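Local atomic coordinates of glucanase (Clostridium thermocellum, PDB entry 5GXX), a protein that probably hydrolyses beta-1,4-glucosidic bonds in cellulose as a family 9 endoglucanase, its catalytic domain joined to a cellulose-binding domain. Residues G36-N41 / G123-I128; C20-P25 / G46-A51; R31-G36 / S471-R476. The protein carries 1 engineered substitution. All blocks are in the same frame, centred on the assembly; numbering follows the deposited sequence.

Contact 1 (G36-N41 / G123-I128)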
# COMPACT_ATOMS: atom_id res chain seq x y z
N GLY A 36 27.93 -4.06 -20.28
CA GLY A 36 28.05 -5.51 -20.47
C GLY A 36 27.00 -5.96 -21.47
O GLY A 36 26.23 -5.13 -21.95
N ASP A 37 26.94 -7.27 -21.74
CA ASP A 37 25.88 -7.85 -22.58
C ASP A 37 24.53 -7.44 -22.02
O ASP A 37 24.30 -7.43 -20.80
CB ASP A 37 25.97 -9.39 -22.60
CG ASP A 37 27.15 -9.90 -23.38
OD1 ASP A 37 27.79 -9.14 -24.13
OD2 ASP A 37 27.47 -11.11 -23.24
N ALA A 38 23.65 -7.03 -22.93
CA ALA A 38 22.32 -6.57 -22.56
C ALA A 38 21.34 -6.99 -23.65
O ALA A 38 21.73 -7.24 -24.79
CB ALA A 38 22.30 -5.04 -22.38
N THR A 39 20.07 -7.06 -23.27
CA THR A 39 18.96 -7.42 -24.15
C THR A 39 19.24 -8.68 -24.96
O THR A 39 18.95 -8.75 -26.15
CB THR A 39 18.39 -6.21 -24.94
OG1 THR A 39 19.35 -5.70 -25.88
CG2 THR A 39 18.06 -5.06 -23.98
N MET A 40 19.79 -9.69 -24.27
CA MET A 40 20.20 -10.94 -24.89
C MET A 40 19.02 -11.80 -25.36
O MET A 40 19.23 -12.75 -26.10
CB MET A 40 21.13 -11.74 -23.97
CG MET A 40 22.52 -11.11 -23.82
SD MET A 40 23.46 -10.91 -25.34
CE MET A 40 23.84 -12.62 -25.73
N ASN A 41 17.81 -11.46 -24.93
CA ASN A 41 16.61 -12.14 -25.41
C ASN A 41 15.99 -11.50 -26.66
O ASN A 41 14.96 -11.95 -27.16
CB ASN A 41 15.58 -12.26 -24.28
CG ASN A 41 16.04 -13.18 -23.16
OD1 ASN A 41 16.83 -14.10 -23.37
ND2 ASN A 41 15.52 -12.95 -21.96
N GLY A 123 16.46 3.22 -16.44
CA GLY A 123 17.41 2.31 -15.81
C GLY A 123 18.36 1.76 -16.85
O GLY A 123 18.25 2.09 -18.04
N SER A 124 19.29 0.92 -16.41
CA SER A 124 20.42 0.50 -17.22
C SER A 124 20.08 -0.66 -18.15
O SER A 124 19.30 -1.56 -17.79
CB SER A 124 21.60 0.13 -16.31
OG SER A 124 22.04 1.28 -15.60
N ALA A 125 20.68 -0.64 -19.34
CA ALA A 125 20.47 -1.65 -20.37
C ALA A 125 20.51 -3.08 -19.85
O ALA A 125 19.66 -3.90 -20.18
CB ALA A 125 21.53 -1.48 -21.48
N GLU A 126 21.50 -3.37 -19.01
CA GLU A 126 21.78 -4.75 -18.61
C GLU A 126 20.70 -5.37 -17.72
O GLU A 126 20.68 -6.60 -17.55
CB GLU A 126 23.13 -4.83 -17.90
CG GLU A 126 24.36 -4.50 -18.74
CD GLU A 126 24.61 -3.01 -18.95
OE1 GLU A 126 23.92 -2.16 -18.33
OE2 GLU A 126 25.51 -2.71 -19.78
N VAL A 127 19.84 -4.54 -17.15
CA VAL A 127 18.80 -5.06 -16.25
C VAL A 127 17.38 -4.89 -16.79
O VAL A 127 16.42 -5.26 -16.11
CB VAL A 127 18.93 -4.48 -14.81
CG1 VAL A 127 20.27 -4.91 -14.19
CG2 VAL A 127 18.78 -2.97 -14.83
N ILE A 128 17.22 -4.37 -18.01
CA ILE A 128 15.87 -4.07 -18.53
C ILE A 128 14.95 -5.29 -18.67
O ILE A 128 13.73 -5.16 -18.58
CB ILE A 128 15.91 -3.24 -19.85
CG1 ILE A 128 14.55 -2.59 -20.13
CG2 ILE A 128 16.34 -4.11 -21.02
CD1 ILE A 128 14.58 -1.54 -21.23
O HOH W 1 22.14 -8.73 -19.62
O HOH W 2 19.12 -6.61 -20.76
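Oxygen OE2 of Glu126 is held from two directions, by the backbone N-H of Gly36 and by a salt bridge from NE of Arg35, the residue just before it. The amide bond, Gly36 N to Glu126 OE2, is short at 2.8 Å and nearly straight at 168°; it reaches the oxygen on its anti side, 26° out of the carboxylate plane. Glu126 CG sits beside its own backbone N, anti to the carbonyl carbon, which lays it 3.6 Å from Asp37 O; a bend at chi2 (79°) then carries the carboxylate to Gly36 N. Beyond this polar end the contact becomes small and apolar. The methyl of Ala38 points toward segment 123-128, its CB 3.8 Å from Ala125 CB, and Thr39 CG2 rests 3.6 Å from Ile128 CG2. The other branch of Thr39, the hydroxyl, is engaged with Tyr49 and Asp42. Two waters bridge the backbones. One molecule accepts from Thr39 N and donates to Ala125 O, 2.8 Å from that oxygen; a second donates to Asp37 O and, weakly, to Glu126 O. Two loops of the family 9 domain, themselves without regular secondary structure, are thus joined. Because a cation and a backbone amide converge on OE2, the carboxylate of Glu126 is probably kept ionised and its rotation fixed, while the waters complete backbone groups that do not meet directly.

Contact 2 (C20-P25 / G46-A51)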
# COMPACT_ATOMS: atom_id res chain seq x y z
N CYS A 20 29.29 2.76 -26.49
CA CYS A 20 28.36 2.94 -25.37
C CYS A 20 26.93 2.51 -25.74
O CYS A 20 26.12 2.22 -24.86
CB CYS A 20 28.35 4.40 -24.95
SG CYS A 20 29.92 4.99 -24.32
N GLN A 21 26.64 2.49 -27.04
CA GLN A 21 25.29 2.21 -27.54
C GLN A 21 25.08 0.75 -27.90
O GLN A 21 23.98 0.36 -28.30
CB GLN A 21 25.00 3.05 -28.78
CG GLN A 21 25.06 4.56 -28.56
CD GLN A 21 24.02 5.04 -27.57
OE1 GLN A 21 24.31 5.19 -26.39
NE2 GLN A 21 22.79 5.21 -28.04
N GLN A 22 26.13 -0.06 -27.79
CA GLN A 22 26.03 -1.43 -28.28
C GLN A 22 25.10 -2.33 -27.47
O GLN A 22 25.17 -2.37 -26.24
CB GLN A 22 27.41 -2.08 -28.39
CG GLN A 22 28.24 -1.48 -29.52
CD GLN A 22 29.65 -2.05 -29.56
OE1 GLN A 22 30.14 -2.62 -28.57
NE2 GLN A 22 30.33 -1.84 -30.69
N ALA A 23 24.23 -3.02 -28.19
CA ALA A 23 23.40 -4.04 -27.56
C ALA A 23 24.15 -5.37 -27.55
O ALA A 23 25.11 -5.56 -28.30
CB ALA A 23 22.07 -4.15 -28.30
N GLY A 24 23.75 -6.26 -26.65
CA GLY A 24 24.39 -7.56 -26.54
C GLY A 24 24.21 -8.48 -27.73
O GLY A 24 23.19 -8.44 -28.43
N PRO A 25 25.18 -9.38 -27.96
CA PRO A 25 26.40 -9.50 -27.17
C PRO A 25 27.47 -8.48 -27.59
O PRO A 25 27.64 -8.20 -28.77
CB PRO A 25 26.85 -10.94 -27.44
CG PRO A 25 26.40 -11.17 -28.86
CD PRO A 25 25.07 -10.43 -28.99
N GLY A 46 22.66 -7.73 -31.14
CA GLY A 46 23.60 -6.67 -31.51
C GLY A 46 22.94 -5.38 -31.98
O GLY A 46 21.79 -5.11 -31.64
N GLY A 47 23.68 -4.62 -32.79
CA GLY A 47 23.20 -3.32 -33.24
C GLY A 47 23.26 -2.30 -32.12
O GLY A 47 23.82 -2.57 -31.05
N TRP A 48 22.69 -1.12 -32.36
CA TRP A 48 22.78 -0.03 -31.40
C TRP A 48 21.44 0.31 -30.78
O TRP A 48 20.45 0.38 -31.51
CB TRP A 48 23.27 1.27 -32.04
CG TRP A 48 24.66 1.23 -32.60
CD1 TRP A 48 25.79 0.69 -32.01
CD2 TRP A 48 25.09 1.78 -33.85
NE1 TRP A 48 26.89 0.87 -32.83
CE2 TRP A 48 26.48 1.52 -33.97
CE3 TRP A 48 24.43 2.45 -34.90
CZ2 TRP A 48 27.22 1.93 -35.08
CZ3 TRP A 48 25.17 2.85 -36.00
CH2 TRP A 48 26.55 2.59 -36.08
N TYR A 49 21.44 0.61 -29.48
CA TYR A 49 20.31 1.34 -28.89
C TYR A 49 20.28 2.72 -29.52
O TYR A 49 21.33 3.31 -29.83
CB TYR A 49 20.43 1.45 -27.37
CG TYR A 49 20.57 0.09 -26.74
CD1 TYR A 49 19.63 -0.90 -26.99
CD2 TYR A 49 21.65 -0.21 -25.92
CE1 TYR A 49 19.75 -2.16 -26.44
CE2 TYR A 49 21.78 -1.47 -25.34
CZ TYR A 49 20.82 -2.43 -25.61
OH TYR A 49 21.00 -3.69 -25.08
N ASP A 50 19.09 3.26 -29.73
CA ASP A 50 19.01 4.47 -30.55
C ASP A 50 19.60 5.72 -29.89
O ASP A 50 20.41 6.45 -30.50
CB ASP A 50 17.55 4.75 -30.93
CG ASP A 50 17.42 6.00 -31.77
OD1 ASP A 50 17.94 6.01 -32.91
OD2 ASP A 50 16.82 6.97 -31.26
N ALA A 51 19.22 5.96 -28.65
CA ALA A 51 19.48 7.25 -28.03
C ALA A 51 19.82 6.96 -26.57
O ALA A 51 20.69 6.12 -26.32
CB ALA A 51 18.30 8.21 -28.19
O HOH W 3 29.58 -0.15 -32.89
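A short antiparallel pairing of two loop segments forms here, with a single beta bridge that sets Gln22 beside Trp48 as a non-hydrogen-bonded pair. Its flanking bonds run from Tyr49 N to Gln21 O, 2.8 Å, in the carbonyl plane, and from Ala23 N to Gly47 O, 2.9 Å and almost straight. A third, Gly46 N to Gly24 O, 2.9 Å, comes from above the plane of that carbonyl, which belongs to the cis peptide leading into Pro25. Gln21 continues the pairing with its side chain: bent at chi2 (-63°), it brings NE2 to Ala51 O at 2.9 Å, in the plane of its own amide, with a weaker second bond to Tyr49 O. Its OE1 is taken by His363, engaging both ends of the amide. Segment 46-51 belongs to the catalytic domain of a family 9 glycosyl hydrolase, and the side chain of Asp50, bonded to Tyr191, lies about 4 Å from a bound Tris, consistent with a place at the active-site cleft. On one side of the backbone pair the Tyr49 ring packs on Ala23, whose CB is 3.4 Å from Tyr49 CZ. Elsewhere the amide of Gln22 lies nearly coplanar with the indole of Trp48, and one water accepts from both Gln22 NE2 and Trp48 NE1, 2.9 Å from each, while Gln22 OE1 is hydrogen-bonded to Asn30 ND2. The indole packs on helices 58-75 and 85-101.

Contact 3 (R31-G36 / S471-R476)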
# COMPACT_ATOMS: atom_id res chain seq x y z
N ARG A 31 35.19 -1.03 -25.37
CA ARG A 31 36.10 -0.36 -24.45
C ARG A 31 35.39 0.28 -23.27
O ARG A 31 36.01 1.04 -22.52
CB ARG A 31 36.86 0.74 -25.20
CG ARG A 31 37.82 0.25 -26.28
CD ARG A 31 38.34 1.42 -27.09
NE ARG A 31 37.35 1.98 -28.01
CZ ARG A 31 37.51 3.09 -28.71
NH1 ARG A 31 38.63 3.82 -28.57
NH2 ARG A 31 36.55 3.48 -29.53
N VAL A 32 34.12 -0.06 -23.08
CA VAL A 32 33.28 0.66 -22.12
C VAL A 32 33.09 -0.17 -20.86
O VAL A 32 32.35 -1.15 -20.88
CB VAL A 32 31.93 1.03 -22.74
CG1 VAL A 32 31.20 2.02 -21.83
CG2 VAL A 32 32.10 1.66 -24.14
N GLU A 33 33.73 0.22 -19.76
CA GLU A 33 33.81 -0.61 -18.56
C GLU A 33 32.45 -0.76 -17.90
O GLU A 33 32.21 -1.76 -17.22
CB GLU A 33 34.82 -0.02 -17.55
CG GLU A 33 34.43 1.34 -17.01
CD GLU A 33 35.40 1.82 -15.96
OE1 GLU A 33 35.69 1.04 -15.02
OE2 GLU A 33 35.87 2.97 -16.05
N TRP A 34 31.58 0.22 -18.13
CA TRP A 34 30.23 0.20 -17.56
C TRP A 34 29.18 -0.37 -18.50
O TRP A 34 27.97 -0.19 -18.26
CB TRP A 34 29.83 1.61 -17.12
CG TRP A 34 30.08 2.71 -18.13
CD1 TRP A 34 31.24 3.40 -18.31
CD2 TRP A 34 29.14 3.23 -19.08
NE1 TRP A 34 31.07 4.34 -19.31
CE2 TRP A 34 29.79 4.27 -19.78
CE3 TRP A 34 27.79 2.95 -19.37
CZ2 TRP A 34 29.15 5.01 -20.78
CZ3 TRP A 34 27.16 3.70 -20.37
CH2 TRP A 34 27.84 4.71 -21.06
N ARG A 35 29.58 -1.04 -19.58
CA ARG A 35 28.63 -1.75 -20.43
C ARG A 35 28.96 -3.23 -20.45
O ARG A 35 30.12 -3.62 -20.62
CB ARG A 35 28.62 -1.22 -21.86
CG ARG A 35 27.98 0.17 -22.10
CD ARG A 35 26.50 0.28 -21.66
NE ARG A 35 25.82 -0.99 -21.92
CZ ARG A 35 25.54 -1.43 -23.15
NH1 ARG A 35 25.73 -0.66 -24.22
NH2 ARG A 35 25.02 -2.65 -23.32
N GLY A 36 27.93 -4.06 -20.28
CA GLY A 36 28.05 -5.51 -20.47
C GLY A 36 27.00 -5.96 -21.47
O GLY A 36 26.23 -5.13 -21.95
N SER A 471 24.31 -1.91 -8.66
CA SER A 471 25.41 -2.12 -9.61
C SER A 471 25.38 -1.19 -10.81
O SER A 471 24.31 -0.74 -11.22
CB SER A 471 25.48 -3.58 -10.06
OG SER A 471 24.28 -3.99 -10.71
N SER A 472 26.55 -0.92 -11.38
CA SER A 472 26.66 0.03 -12.48
C SER A 472 27.93 -0.16 -13.32
O SER A 472 28.02 0.45 -14.39
CB SER A 472 26.56 1.48 -11.98
OG SER A 472 25.92 2.30 -12.94
N TRP A 473 28.89 -0.98 -12.87
CA TRP A 473 30.15 -1.16 -13.62
C TRP A 473 30.40 -2.62 -14.02
O TRP A 473 31.36 -3.23 -13.55
CB TRP A 473 31.35 -0.65 -12.81
CG TRP A 473 31.40 0.82 -12.70
CD1 TRP A 473 32.06 1.68 -13.54
CD2 TRP A 473 30.79 1.63 -11.69
NE1 TRP A 473 31.89 2.97 -13.11
CE2 TRP A 473 31.12 2.97 -11.98
CE3 TRP A 473 30.00 1.34 -10.58
CZ2 TRP A 473 30.67 4.03 -11.20
CZ3 TRP A 473 29.56 2.39 -9.78
CH2 TRP A 473 29.90 3.73 -10.10
N PRO A 474 29.55 -3.19 -14.89
CA PRO A 474 28.29 -2.66 -15.41
C PRO A 474 27.13 -3.07 -14.51
O PRO A 474 27.27 -3.98 -13.67
CB PRO A 474 28.15 -3.40 -16.75
CG PRO A 474 28.78 -4.77 -16.47
CD PRO A 474 29.85 -4.52 -15.44
N ALA A 475 25.98 -2.45 -14.69
CA ALA A 475 24.78 -2.96 -14.03
C ALA A 475 24.67 -4.46 -14.28
O ALA A 475 24.96 -4.92 -15.38
CB ALA A 475 23.53 -2.24 -14.55
N ARG A 476 24.30 -5.25 -13.26
CA ARG A 476 24.34 -6.70 -13.43
C ARG A 476 23.50 -7.36 -12.35
O ARG A 476 23.07 -6.71 -11.41
CB ARG A 476 25.78 -7.23 -13.39
CG ARG A 476 26.52 -6.98 -12.09
CD ARG A 476 28.03 -7.27 -12.21
NE ARG A 476 28.74 -7.03 -10.96
CZ ARG A 476 29.08 -5.83 -10.50
NH1 ARG A 476 28.82 -4.72 -11.19
NH2 ARG A 476 29.73 -5.73 -9.35
O HOH W 4 25.52 -0.62 -16.92
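Glu33 and Trp473 lie side by side and point the same way, the carboxylate plane turned 69° from the indole, with Glu33 OE1 4.0 Å from Trp473 CD1. Both polar ends find partners in the same neighbouring stretch: Glu33 OE1 forms a salt bridge with Arg443 and OE2 accepts from the backbone N of Glu441, whose carboxylate also receives Trp473 NE1. Trp34 CG lies between the backbone N and the carbonyl carbon (chi1 48°), directing the ring away from segment 471-476, toward Cys20 and helix 364-367, while Val32 CG1 covers one of its faces; only the root of the side chain stays at the contact, Trp34 CB being 3.5 Å from Ser472 O. Glu33 and Trp34 are the middle residues of a type I turn from Val32 to Arg35. It belongs to the family 9 catalytic domain, and the facing loop, between strands 460-469 and 481-488, to the cellulose-binding domain, so the contact is part of the interface between the two. Pro474, preceded by a cis peptide, turns its ring to the backbone of Trp34 to Gly36, with Pro474 CB 3.6 Å from Trp34 O. A water spans the gap, donating to Trp34 O and accepting from Ala475 N. Within segment 471-476, Pro474 O lies in the plane of the Arg476 guanidinium, whose NH1, 3.0 Å away and tilted from the carbonyl plane, also forms a salt bridge with Glu446.

In the fold
Following the chain from the N terminus, helix 7-20 runs into 20-25, and the first loop closes when 46-51 returns to it in contact 2. Within that loop, 31-36 and 36-41 follow each other, sharing Gly36, and each looks outward: contact 1 closes at 123-128, contact 3 only at 471-476. Contact 2 therefore crosses both, while contact 3 encloses contact 1. Arg35 ties contact 3 to contact 2 through the carbonyls of Cys20 and Gln22, and Ala38 O receives Gly24 N between contacts 1 and 2. One irregular region thus connects the interior of the catalytic domain, its loop before helix 128-131 and the cellulose-binding domain.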